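Local coordinates for alpha-L-rhamnosidase (Aspergillus terreus, PDB 6GSZ), which probably hydrolyses terminal non-reducing alpha-L-rhamnose residues from alpha-L-rhamnosides, as a calcium-binding glycoside hydrolase, at residues 135-140 / 197-202; 142-147 / 233-238. All coordinates share one frame; numbering follows the deposited sequence.

In the fold
Coming from the N terminus, the chain runs through strand 132-140, turns, and carries on directly into strand 144-154. Strand 196-205 then comes back beside 132-140 and closes contact 1 over a loop of 56 residues. Further on, strand 228-237 returns to 144-154 and closes contact 2 over 85 residues. The segments alternate along the chain, so the two loops cross. Each contact belongs to a different beta sheet: 132-140 and 196-205 are neighbours in one, 144-154 and 228-237 in the other. The sheets meet where Val-140 touches Val-235 and where Phe-138 packs on Ile-245; they pack face to face, as in the beta sandwich expected of a galactose-binding-like domain.

Contact 1: residues 135-140 / 197-202; sequences RKEFSV and PNAIGV
Phe-138 O accepts the backbone N-H of Asn-198 (O to N 2.8 Å), the shortest polar bond between the two strands, and Phe-138 N returns one to Asn-198 O at 2.9 Å. The same reciprocal pairing joins Lys-136 and Ile-200. Phe-138 holds CG between its backbone N and carbonyl carbon (chi1 59°), which brings the ring beneath its partner: Asn-198 CB sits over one face, offset toward the rim, 3.7 Å from the ring centroid, a CH-pi contact. Ring and amide planes are near parallel, 17° apart, but it is CB that makes the face contact. The side-chain amide of Asn-198 is satisfied further out, OD1 by Asn-162 and ND2 by the carbonyl of Lys-194, which should fix its rotation. Ile-200 CG2 extends the apolar side, 4.1 Å from Phe-138 CE1. On the other face, NH1 and NH2 of Arg-135 both grip Glu-137 OE2 at 3.0 Å, in the guanidinium plane but somewhat out of the carboxylate plane, on its anti side, beside the methyl of Ala-199; Arg-135 NE goes to Trp-278 O. This is an antiparallel strand pair whose Phe-138/Asn-198 face packs into the interior of a beta sandwich.

Contact 2: residues 142-147 / 233-238; sequences DSYVSA and LVVTKS
Asp-142 and Lys-237 lie across one another, the lysine methylenes against the acid: Lys-237 CD is 3.6 Å from Asp-142 OD2. The lysine chain bends at chi3 (-81°), and NZ bonds to Ser-241 OG while staying 4.4 Å from Asp-142 OD2, too far for a salt bridge. Next along, the hydroxyls of Ser-143 and Ser-238 meet directly, Ser-143 OG to Ser-238 OG 2.8 Å, and Ser-238 N adds a bond to Ser-143 O from well above the carbonyl plane. The Tyr-144 ring leads away from segment 233-238, leaving its CB to pack 3.7 Å from Val-235 CG1, while Asp-142 O lies at the ring edge, in plane. Val-145 divides its branches, CG2 4.0 Å from Thr-236 CG2 and CG1 by Ser-238. Here the register slips by one: Val-145 N gives a nearly straight bond to Thr-236 O at 2.9 Å, and Ser-146 O receives Thr-236 N, a classic beta bulge. Ser-146 OG comes alongside Thr-236 CB. Ala-147 and Val-235 are buried on one face; the exposed, mainly polar end relies on the serine pair and the Ser-238 N bond, and Asp-142 probably adds at most a longer-range attraction to Lys-237.

Contact 1: residues 135-140 / 197-202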
loop_
_atom_site.group_PDB
_atom_site.type_symbol
_atom_site.label_atom_id
_atom_site.label_comp_id
_atom_site.label_asym_id
_atom_site.label_seq_id
_atom_site.Cartn_x
_atom_site.Cartn_y
_atom_site.Cartn_z
ATOM N N ARG A 135 4.078 31.837 8.300
ATOM C CA ARG A 135 5.097 32.401 7.456
ATOM C C ARG A 135 6.264 32.974 8.275
ATOM O O ARG A 135 6.129 33.381 9.421
ATOM C CB ARG A 135 4.546 33.486 6.524
ATOM C CG ARG A 135 4.283 34.836 7.169
ATOM C CD ARG A 135 3.625 35.824 6.205
ATOM N NE ARG A 135 4.357 36.039 4.977
ATOM C CZ ARG A 135 5.399 36.835 4.798
ATOM N NH1 ARG A 135 5.803 37.645 5.781
ATOM N NH2 ARG A 135 5.989 36.851 3.599
ATOM N N LYS A 136 7.409 33.019 7.600
ATOM C CA LYS A 136 8.674 33.525 8.138
ATOM C C LYS A 136 9.507 34.090 6.982
ATOM O O LYS A 136 9.594 33.488 5.911
ATOM C CB LYS A 136 9.397 32.362 8.834
ATOM C CG LYS A 136 10.823 32.628 9.300
ATOM C CD LYS A 136 10.953 33.533 10.464
ATOM C CE LYS A 136 12.312 33.421 11.125
ATOM N NZ LYS A 136 12.475 34.386 12.230
ATOM N N GLU A 137 10.116 35.244 7.202
ATOM C CA GLU A 137 11.124 35.790 6.289
ATOM C C GLU A 137 12.494 35.702 6.962
ATOM O O GLU A 137 12.607 35.734 8.215
ATOM C CB GLU A 137 10.813 37.231 5.882
ATOM C CG GLU A 137 9.468 37.362 5.179
ATOM C CD GLU A 137 9.153 38.743 4.616
ATOM O OE1 GLU A 137 10.101 39.553 4.505
ATOM O OE2 GLU A 137 7.973 38.992 4.248
ATOM N N PHE A 138 13.525 35.518 6.121
ATOM C CA PHE A 138 14.902 35.314 6.615
ATOM C C PHE A 138 15.852 35.779 5.523
ATOM O O PHE A 138 15.436 36.026 4.405
ATOM C CB PHE A 138 15.145 33.844 6.989
ATOM C CG PHE A 138 14.947 32.852 5.868
ATOM C CD1 PHE A 138 13.681 32.392 5.563
ATOM C CD2 PHE A 138 16.028 32.350 5.145
ATOM C CE1 PHE A 138 13.489 31.462 4.569
ATOM C CE2 PHE A 138 15.828 31.414 4.137
ATOM C CZ PHE A 138 14.560 30.972 3.859
ATOM N N SER A 139 17.126 35.817 5.878
ATOM C CA SER A 139 18.171 36.300 5.019
ATOM C C SER A 139 19.222 35.224 4.822
ATOM O O SER A 139 19.628 34.584 5.795
ATOM C CB SER A 139 18.840 37.472 5.665
ATOM O OG SER A 139 17.944 38.529 5.735
ATOM N N VAL A 140 19.702 35.115 3.589
ATOM C CA VAL A 140 20.877 34.330 3.270
ATOM C C VAL A 140 21.878 35.306 2.657
ATOM O O VAL A 140 21.816 35.607 1.481
ATOM C CB VAL A 140 20.526 33.160 2.340
ATOM C CG1 VAL A 140 21.762 32.335 2.032
ATOM C CG2 VAL A 140 19.458 32.276 2.942
ATOM N N PRO A 197 17.153 38.274 0.742
ATOM C CA PRO A 197 15.889 38.006 1.449
ATOM C C PRO A 197 15.126 36.825 0.859
ATOM O O PRO A 197 15.078 36.695 -0.359
ATOM C CB PRO A 197 15.110 39.338 1.325
ATOM C CG PRO A 197 15.694 40.001 0.135
ATOM C CD PRO A 197 17.108 39.513 -0.046
ATOM N N ASN A 198 14.525 36.027 1.744
ATOM C CA ASN A 198 13.747 34.842 1.373
ATOM C C ASN A 198 12.503 34.771 2.265
ATOM O O ASN A 198 12.503 35.314 3.383
ATOM C CB ASN A 198 14.539 33.544 1.543
ATOM C CG ASN A 198 15.660 33.379 0.534
ATOM O OD1 ASN A 198 15.474 32.711 -0.500
ATOM N ND2 ASN A 198 16.827 33.972 0.821
ATOM N N ALA A 199 11.500 34.021 1.806
ATOM C CA ALA A 199 10.359 33.730 2.637
ATOM C C ALA A 199 9.984 32.260 2.514
ATOM O O ALA A 199 10.160 31.683 1.449
ATOM C CB ALA A 199 9.173 34.594 2.265
ATOM N N ILE A 200 9.452 31.721 3.615
ATOM C CA ILE A 200 8.831 30.388 3.644
ATOM C C ILE A 200 7.408 30.573 4.145
ATOM O O ILE A 200 7.172 31.321 5.127
ATOM C CB ILE A 200 9.642 29.383 4.474
ATOM C CG1 ILE A 200 8.944 28.031 4.506
ATOM C CG2 ILE A 200 9.910 29.869 5.874
ATOM C CD1 ILE A 200 9.853 26.879 4.885
ATOM N N GLY A 201 6.464 29.938 3.456
ATOM C CA GLY A 201 5.080 29.874 3.896
ATOM C C GLY A 201 4.622 28.422 3.930
ATOM O O GLY A 201 4.950 27.637 3.020
ATOM N N VAL A 202 3.881 28.031 4.959
ATOM C CA VAL A 202 3.401 26.656 5.066
ATOM C C VAL A 202 1.917 26.705 5.439
ATOM O O VAL A 202 1.526 27.438 6.390
ATOM C CB VAL A 202 4.159 25.839 6.131
ATOM C CG1 VAL A 202 3.714 24.373 6.062
ATOM C CG2 VAL A 202 5.671 25.934 5.945
#

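Contact 2: residues 142-147 / 233-238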
loop_
_atom_site.group_PDB
_atom_site.type_symbol
_atom_site.label_atom_id
_atom_site.label_comp_id
_atom_site.label_asym_id
_atom_site.label_seq_id
_atom_site.Cartn_x
_atom_site.Cartn_y
_atom_site.Cartn_z
ATOM N N ASP A 142 25.284 35.273 2.638
ATOM C CA ASP A 142 26.577 34.648 2.315
ATOM C C ASP A 142 26.346 33.736 1.110
ATOM O O ASP A 142 25.220 33.267 0.888
ATOM C CB ASP A 142 27.090 33.874 3.536
ATOM C CG ASP A 142 27.251 34.704 4.812
ATOM O OD1 ASP A 142 28.167 35.534 4.853
ATOM O OD2 ASP A 142 26.459 34.498 5.768
ATOM N N SER A 143 27.400 33.453 0.350
ATOM C CA SER A 143 27.296 32.451 -0.708
ATOM C C SER A 143 27.024 31.079 -0.075
ATOM O O SER A 143 27.539 30.754 1.011
ATOM C CB SER A 143 28.519 32.430 -1.563
ATOM O OG SER A 143 29.622 32.098 -0.771
ATOM N N TYR A 144 26.185 30.287 -0.746
ATOM C CA TYR A 144 25.782 28.981 -0.217
ATOM C C TYR A 144 25.880 27.920 -1.313
ATOM O O TYR A 144 25.852 28.230 -2.500
ATOM C CB TYR A 144 24.357 29.025 0.364
ATOM C CG TYR A 144 23.284 29.421 -0.625
ATOM C CD1 TYR A 144 23.048 30.756 -0.873
ATOM C CD2 TYR A 144 22.478 28.491 -1.277
ATOM C CE1 TYR A 144 22.101 31.164 -1.783
ATOM C CE2 TYR A 144 21.511 28.887 -2.200
ATOM C CZ TYR A 144 21.340 30.238 -2.455
ATOM O OH TYR A 144 20.414 30.737 -3.324
ATOM N N VAL A 145 25.949 26.660 -0.879
ATOM C CA VAL A 145 26.146 25.536 -1.789
ATOM C C VAL A 145 24.988 24.532 -1.752
ATOM O O VAL A 145 24.783 23.823 -2.749
ATOM C CB VAL A 145 27.488 24.833 -1.531
ATOM C CG1 VAL A 145 28.659 25.779 -1.821
ATOM C CG2 VAL A 145 27.582 24.217 -0.139
ATOM N N SER A 146 24.267 24.440 -0.633
ATOM C CA SER A 146 23.159 23.473 -0.525
ATOM C C SER A 146 22.212 23.915 0.579
ATOM O O SER A 146 22.610 24.673 1.461
ATOM C CB SER A 146 23.654 22.041 -0.316
ATOM O OG SER A 146 24.312 21.921 0.923
ATOM N N ALA A 147 20.967 23.421 0.509
ATOM C CA ALA A 147 20.028 23.717 1.559
ATOM C C ALA A 147 19.029 22.573 1.684
ATOM O O ALA A 147 18.681 21.922 0.685
ATOM C CB ALA A 147 19.345 25.053 1.320
ATOM N N LEU A 233 14.936 24.824 8.372
ATOM C CA LEU A 233 15.673 25.081 7.146
ATOM C C LEU A 233 17.152 25.195 7.508
ATOM O O LEU A 233 17.512 25.928 8.416
ATOM C CB LEU A 233 15.186 26.376 6.499
ATOM C CG LEU A 233 15.849 26.701 5.163
ATOM C CD1 LEU A 233 15.297 25.821 4.074
ATOM C CD2 LEU A 233 15.647 28.161 4.808
ATOM N N VAL A 234 17.992 24.383 6.858
ATOM C CA VAL A 234 19.425 24.386 7.094
ATOM C C VAL A 234 20.100 24.773 5.777
ATOM O O VAL A 234 19.966 24.041 4.772
ATOM C CB VAL A 234 19.914 23.010 7.578
ATOM C CG1 VAL A 234 21.392 23.086 7.922
ATOM C CG2 VAL A 234 19.135 22.510 8.781
ATOM N N VAL A 235 20.864 25.860 5.782
ATOM C CA VAL A 235 21.594 26.315 4.618
ATOM C C VAL A 235 23.090 26.118 4.891
ATOM O O VAL A 235 23.586 26.515 5.940
ATOM C CB VAL A 235 21.299 27.808 4.321
ATOM C CG1 VAL A 235 22.046 28.276 3.090
ATOM C CG2 VAL A 235 19.810 28.089 4.193
ATOM N N THR A 236 23.753 25.385 3.995
ATOM C CA THR A 236 25.191 25.173 4.097
ATOM C C THR A 236 25.899 26.212 3.228
ATOM O O THR A 236 25.696 26.281 2.033
ATOM C CB THR A 236 25.580 23.767 3.632
ATOM O OG1 THR A 236 24.862 22.851 4.460
ATOM C CG2 THR A 236 27.074 23.529 3.719
ATOM N N LYS A 237 26.713 27.026 3.884
ATOM C CA LYS A 237 27.454 28.070 3.231
ATOM C C LYS A 237 28.705 27.490 2.563
ATOM O O LYS A 237 29.124 26.349 2.830
ATOM C CB LYS A 237 27.789 29.154 4.252
ATOM C CG LYS A 237 26.587 29.981 4.679
ATOM C CD LYS A 237 26.924 30.931 5.791
ATOM C CE LYS A 237 26.941 30.272 7.153
ATOM N NZ LYS A 237 27.723 31.057 8.143
ATOM N N SER A 238 29.312 28.315 1.712
ATOM C CA SER A 238 30.468 27.961 0.908
ATOM C C SER A 238 31.647 27.485 1.776
ATOM O O SER A 238 32.415 26.661 1.336
ATOM C CB SER A 238 30.864 29.127 0.012
ATOM O OG SER A 238 29.876 29.329 -0.993
#